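Local coordinates for putative Zn-dependent Alcohol Dehydrogenase (Rhodobacter sphaeroides, PDB 3IV6), which binds S-adenosylmethionine in a Rossmann-like fold and, despite its name as an alcohol dehydrogenase, is probably an S-adenosylmethionine-dependent methyltransferase, at residues N116-N121 and S147-F152; R122-E127 and K213-D218. All coordinates share one frame; numbering follows the deposited sequence.

Contact 1 (N116-N121 and S147-F152); sequences NDRLIN and SVKLGF. With SAM (S-adenosylmethionine), chain E.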
# COMPACT_ATOMS: atom_id res chain seq x y z
N ASN A 116 -4.59 -0.81 -5.79
CA ASN A 116 -4.06 -1.02 -4.44
C ASN A 116 -4.68 -0.09 -3.41
O ASN A 116 -5.02 1.06 -3.72
CB ASN A 116 -2.53 -0.96 -4.42
CG ASN A 116 -1.97 0.30 -5.08
OD1 ASN A 116 -1.63 0.29 -6.26
ND2 ASN A 116 -1.84 1.37 -4.31
N ASP A 117 -4.85 -0.62 -2.19
CA ASP A 117 -5.45 0.14 -1.10
C ASP A 117 -4.44 0.55 -0.04
O ASP A 117 -4.03 -0.28 0.77
CB ASP A 117 -6.56 -0.65 -0.42
CG ASP A 117 -7.25 0.14 0.70
OD1 ASP A 117 -7.44 1.38 0.57
OD2 ASP A 117 -7.63 -0.48 1.71
N ARG A 118 -4.07 1.83 -0.03
CA ARG A 118 -3.22 2.40 1.02
C ARG A 118 -1.81 1.81 1.05
O ARG A 118 -1.13 1.76 2.10
CB ARG A 118 -3.93 2.31 2.36
CG ARG A 118 -4.98 3.39 2.55
CD ARG A 118 -5.84 3.18 3.80
NE ARG A 118 -6.90 2.18 3.68
CZ ARG A 118 -7.67 1.80 4.70
NH1 ARG A 118 -7.48 2.34 5.89
NH2 ARG A 118 -8.63 0.87 4.57
N LEU A 119 -1.34 1.39 -0.12
CA LEU A 119 -0.02 0.81 -0.28
C LEU A 119 1.03 1.91 -0.32
O LEU A 119 2.16 1.74 0.08
CB LEU A 119 0.00 0.05 -1.59
CG LEU A 119 1.37 -0.33 -2.11
CD1 LEU A 119 2.02 -1.29 -1.12
CD2 LEU A 119 1.26 -0.93 -3.50
N ILE A 120 0.62 3.07 -0.80
CA ILE A 120 1.51 4.20 -0.96
C ILE A 120 1.91 4.72 0.42
O ILE A 120 2.94 5.36 0.58
CB ILE A 120 0.85 5.30 -1.85
CG1 ILE A 120 0.97 4.96 -3.33
CG2 ILE A 120 1.49 6.69 -1.64
CD1 ILE A 120 -0.15 5.55 -4.12
N ASN A 121 1.10 4.41 1.42
CA ASN A 121 1.35 4.87 2.77
C ASN A 121 2.53 4.06 3.36
O ASN A 121 3.14 4.45 4.35
CB ASN A 121 0.08 4.69 3.60
CG ASN A 121 -0.98 5.77 3.32
OD1 ASN A 121 -2.02 5.50 2.70
ND2 ASN A 121 -0.71 6.98 3.79
N SER A 147 -5.61 4.09 -3.56
CA SER A 147 -6.12 4.93 -2.48
C SER A 147 -4.98 5.28 -1.54
O SER A 147 -4.06 4.51 -1.37
CB SER A 147 -7.13 4.16 -1.73
OG SER A 147 -6.47 3.09 -1.09
N VAL A 148 -5.03 6.46 -0.94
CA VAL A 148 -4.02 6.88 -0.01
C VAL A 148 -4.65 7.45 1.24
O VAL A 148 -5.52 8.28 1.15
CB VAL A 148 -3.15 7.96 -0.61
CG1 VAL A 148 -1.94 8.22 0.32
CG2 VAL A 148 -2.69 7.53 -2.00
N LYS A 149 -4.23 7.01 2.41
CA LYS A 149 -4.69 7.60 3.67
C LYS A 149 -4.01 8.95 3.87
O LYS A 149 -2.82 9.03 3.75
CB LYS A 149 -4.37 6.69 4.85
CG LYS A 149 -5.39 6.79 5.95
CD LYS A 149 -4.78 6.80 7.32
CE LYS A 149 -4.30 8.19 7.68
NZ LYS A 149 -5.45 9.12 7.89
N LEU A 150 -4.76 10.00 4.20
CA LEU A 150 -4.20 11.34 4.22
C LEU A 150 -4.10 11.94 5.61
O LEU A 150 -4.96 11.70 6.47
CB LEU A 150 -4.98 12.28 3.31
CG LEU A 150 -5.23 11.88 1.85
CD1 LEU A 150 -6.28 12.78 1.24
CD2 LEU A 150 -3.96 11.93 0.99
N GLY A 151 -3.03 12.70 5.81
CA GLY A 151 -2.71 13.32 7.09
C GLY A 151 -2.09 12.31 8.01
O GLY A 151 -1.62 11.29 7.55
N PHE A 152 -2.12 12.57 9.31
CA PHE A 152 -1.46 11.68 10.27
C PHE A 152 -2.32 10.52 10.69
O PHE A 152 -3.55 10.62 10.75
CB PHE A 152 -1.00 12.44 11.53
CG PHE A 152 0.09 13.45 11.27
CD1 PHE A 152 1.35 13.04 10.82
CD2 PHE A 152 -0.14 14.80 11.46
CE1 PHE A 152 2.34 13.97 10.56
CE2 PHE A 152 0.85 15.73 11.20
CZ PHE A 152 2.08 15.32 10.74
N SAM E . -2.60 -3.86 3.79
CA SAM E . -3.55 -2.77 3.69
C SAM E . -4.79 -3.20 2.93
O SAM E . -4.95 -4.33 2.45
OXT SAM E . -5.67 -2.36 2.84
CB SAM E . -2.91 -1.52 3.09
CG SAM E . -1.38 -1.56 2.98
SD SAM E . -0.67 -2.44 1.55
CE SAM E . -2.12 -3.20 0.76
C5' SAM E . 0.28 -3.79 2.33
C4' SAM E . 0.54 -5.05 1.51
O4' SAM E . 1.36 -4.74 0.40
C3' SAM E . 1.31 -6.11 2.29
O3' SAM E . 0.81 -7.36 1.88
C2' SAM E . 2.74 -6.00 1.78
O2' SAM E . 3.38 -7.26 1.74
C1' SAM E . 2.56 -5.47 0.37
N9 SAM E . 3.66 -4.57 -0.01
C8 SAM E . 4.17 -3.54 0.75
N7 SAM E . 5.19 -2.96 0.07
C5 SAM E . 5.36 -3.60 -1.13
C6 SAM E . 6.26 -3.41 -2.19
N6 SAM E . 7.20 -2.46 -2.19
N1 SAM E . 6.17 -4.25 -3.27
C2 SAM E . 5.23 -5.27 -3.27
N3 SAM E . 4.34 -5.46 -2.25
C4 SAM E . 4.40 -4.63 -1.18
O HOH W 1 -2.17 2.88 -2.32
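D117 and S147 pair as neighbours in parallel strands, their CA atoms 5.0 Å apart. S147 N donates to N116 O at 3.1 Å and R118 N to S147 O at 3.0 Å, the two bonds of a parallel bridge; past it 116-121 leaves the strand. S147 OG, held between its own backbone N and carbonyl carbon (chi1 66°), donates to D117 OD1 over 2.6 Å on the anti lone pair. The same OD1 accepts from R118 NE, which comes from above the carboxylate; A28 O holds the far end of this arginine. With an alanine at D117, the S147 hydroxyl and R118 NE would probably lose the acceptor they share. The two segments take in the carboxyl ends of strands 113-117 and 143-149, of a beta-alpha-beta unit in the Rossmann-like sheet, where D117, R118 and L119 line the S-adenosylmethionine pocket. A water accepts from I120 N and donates to S147 O. Farther along, the N121 amide grips the K149 backbone twice: OD1 takes K149 N at 2.7 Å on an in-plane lone pair, and ND2 gives to K149 O at 2.9 Å. I120 CD1 meets V148 CG2 at 3.9 Å.

Contact 2 (R122-E127 and K213-D218); sequences RFTTEE and KETRFD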
# COMPACT_ATOMS: atom_id res chain seq x y z
N ARG A 122 2.83 2.92 2.72
CA ARG A 122 3.93 2.08 3.12
C ARG A 122 5.23 2.49 2.47
O ARG A 122 6.23 1.77 2.58
CB ARG A 122 3.65 0.61 2.79
CG ARG A 122 2.51 -0.02 3.62
CD ARG A 122 2.47 0.56 5.03
NE ARG A 122 1.10 0.94 5.37
CZ ARG A 122 0.74 2.07 5.96
NH1 ARG A 122 1.63 2.96 6.33
NH2 ARG A 122 -0.54 2.29 6.18
N PHE A 123 5.22 3.66 1.81
CA PHE A 123 6.41 4.18 1.16
C PHE A 123 6.94 5.50 1.72
O PHE A 123 6.24 6.28 2.36
CB PHE A 123 6.19 4.37 -0.36
CG PHE A 123 5.72 3.13 -1.08
CD1 PHE A 123 6.25 1.87 -0.77
CD2 PHE A 123 4.77 3.23 -2.09
CE1 PHE A 123 5.84 0.73 -1.40
CE2 PHE A 123 4.34 2.08 -2.77
CZ PHE A 123 4.89 0.80 -2.40
N THR A 124 8.23 5.72 1.45
CA THR A 124 8.81 7.05 1.51
C THR A 124 8.44 7.72 0.20
O THR A 124 7.87 7.08 -0.69
CB THR A 124 10.33 7.00 1.57
OG1 THR A 124 10.86 6.35 0.40
CG2 THR A 124 10.81 6.32 2.86
N THR A 125 8.75 9.00 0.07
CA THR A 125 8.41 9.72 -1.14
C THR A 125 9.12 9.19 -2.40
O THR A 125 8.46 8.94 -3.40
CB THR A 125 8.69 11.20 -0.97
OG1 THR A 125 8.07 11.62 0.25
CG2 THR A 125 8.11 11.98 -2.12
N GLU A 126 10.44 9.04 -2.38
CA GLU A 126 11.12 8.44 -3.52
C GLU A 126 10.72 6.98 -3.78
O GLU A 126 10.73 6.52 -4.93
CB GLU A 126 12.64 8.55 -3.39
CG GLU A 126 13.22 7.77 -2.22
CD GLU A 126 13.72 6.36 -2.59
OE1 GLU A 126 13.68 5.99 -3.79
OE2 GLU A 126 14.16 5.62 -1.67
N GLU A 127 10.39 6.23 -2.74
CA GLU A 127 9.85 4.90 -2.95
C GLU A 127 8.47 4.98 -3.66
O GLU A 127 8.20 4.26 -4.64
CB GLU A 127 9.71 4.18 -1.62
CG GLU A 127 10.84 3.33 -1.18
CD GLU A 127 10.40 2.33 -0.07
OE1 GLU A 127 9.84 2.77 0.96
OE2 GLU A 127 10.63 1.10 -0.24
N LYS A 213 11.22 3.56 7.11
CA LYS A 213 10.67 4.91 7.00
C LYS A 213 9.31 4.90 6.30
O LYS A 213 9.06 4.08 5.41
CB LYS A 213 11.63 5.82 6.24
CG LYS A 213 12.94 6.09 6.97
CD LYS A 213 13.89 6.91 6.12
CE LYS A 213 15.08 7.39 6.93
NZ LYS A 213 15.94 8.33 6.16
N GLU A 214 8.43 5.80 6.72
CA GLU A 214 7.14 6.01 6.02
C GLU A 214 6.79 7.50 5.91
O GLU A 214 6.93 8.26 6.86
CB GLU A 214 5.99 5.22 6.66
CG GLU A 214 5.99 3.73 6.27
CD GLU A 214 4.87 2.95 6.94
OE1 GLU A 214 4.12 3.58 7.70
OE2 GLU A 214 4.73 1.71 6.70
N THR A 215 6.38 7.93 4.72
CA THR A 215 6.03 9.33 4.51
C THR A 215 4.52 9.57 4.68
O THR A 215 3.73 8.73 4.29
CB THR A 215 6.48 9.74 3.13
OG1 THR A 215 7.90 9.56 3.03
CG2 THR A 215 6.06 11.18 2.80
N ARG A 216 4.12 10.69 5.28
CA ARG A 216 2.69 10.99 5.38
C ARG A 216 2.32 11.94 4.27
O ARG A 216 3.11 12.80 3.90
CB ARG A 216 2.27 11.56 6.74
CG ARG A 216 2.39 10.62 7.97
CD ARG A 216 2.38 9.16 7.63
NE ARG A 216 2.36 8.32 8.84
CZ ARG A 216 2.47 6.99 8.84
NH1 ARG A 216 2.63 6.32 7.70
NH2 ARG A 216 2.42 6.31 9.97
N PHE A 217 1.13 11.75 3.71
CA PHE A 217 0.72 12.55 2.57
C PHE A 217 -0.54 13.31 2.87
O PHE A 217 -1.42 12.81 3.57
CB PHE A 217 0.49 11.68 1.31
CG PHE A 217 1.69 10.89 0.87
CD1 PHE A 217 2.56 11.39 -0.09
CD2 PHE A 217 1.93 9.62 1.39
CE1 PHE A 217 3.69 10.64 -0.52
CE2 PHE A 217 3.03 8.87 0.98
CZ PHE A 217 3.93 9.38 0.02
N ASP A 218 -0.60 14.52 2.34
CA ASP A 218 -1.82 15.31 2.21
C ASP A 218 -2.20 15.18 0.76
O ASP A 218 -1.40 14.72 -0.05
CB ASP A 218 -1.57 16.80 2.50
CG ASP A 218 -1.36 17.11 3.98
OD1 ASP A 218 -1.83 16.34 4.85
OD2 ASP A 218 -0.74 18.17 4.25
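Two arginines from the two segments converge on one carboxylate oxygen: R122 NH1 forms a salt bridge with E214 OE1 at 2.9 Å, and R216 NH1 reaches the same oxygen at 3.1 Å. The contact sets the start of helix 125-139, in the Rossmann-like domain, against strand 213-215, an outer strand of the small antiparallel sheet. In the R122, E214, R216 network the guanidinium of R122 and the carboxylate are turned 34° from each other, and R216 NH1 lies at the edge of the R122 group. Bends at chi2 and chi3 swing the R122 chain back to the glutamate although its CB points away. R211 also bridges E214, Y153 accepts from R122, and D156 gives R216 a second carboxylate. Next to this network, T215 N donates to F123 O at 2.9 Å in a nearly straight bond (172°). T124 and E127 form a capping box, E127 N giving to T124 OG1 at 3.2 Å, with a weak return bond from T124 N to E127 OE1. T124 CG2 packs on K213 CB at 3.5 Å. The hydroxyls of T125, also bonded to D177, and T215, also bonded to T179, share a weak hydrogen bond, T125 OG1 to T215 OG1, of 3.5 Å.

Overall arrangement
The centres of contacts 1 and 2 lie about 9 Å apart, and the first segments of both run on without a break: 116-121 leaves strand 113-117, and the next six residues, 122-127, lead into helix 125-139. Strand 143-149 then closes the beta-alpha-beta unit, and 213-218 comes last, so the segments alternate along the chain. Contact 1 lies at the carboxyl ends of two neighbouring strands of the seven-stranded mixed sheet, whereas contact 2 joins this domain to the three-stranded antiparallel sheet. The two meet directly where G151 N approaches F217 O at 2.8 Å, a probable hydrogen bond, and where I120 O packs on the F217 ring. Because D117, R118, L119 and F123 line the S-adenosylmethionine pocket, the turn between strand and helix links the ligand site to the smaller sheet.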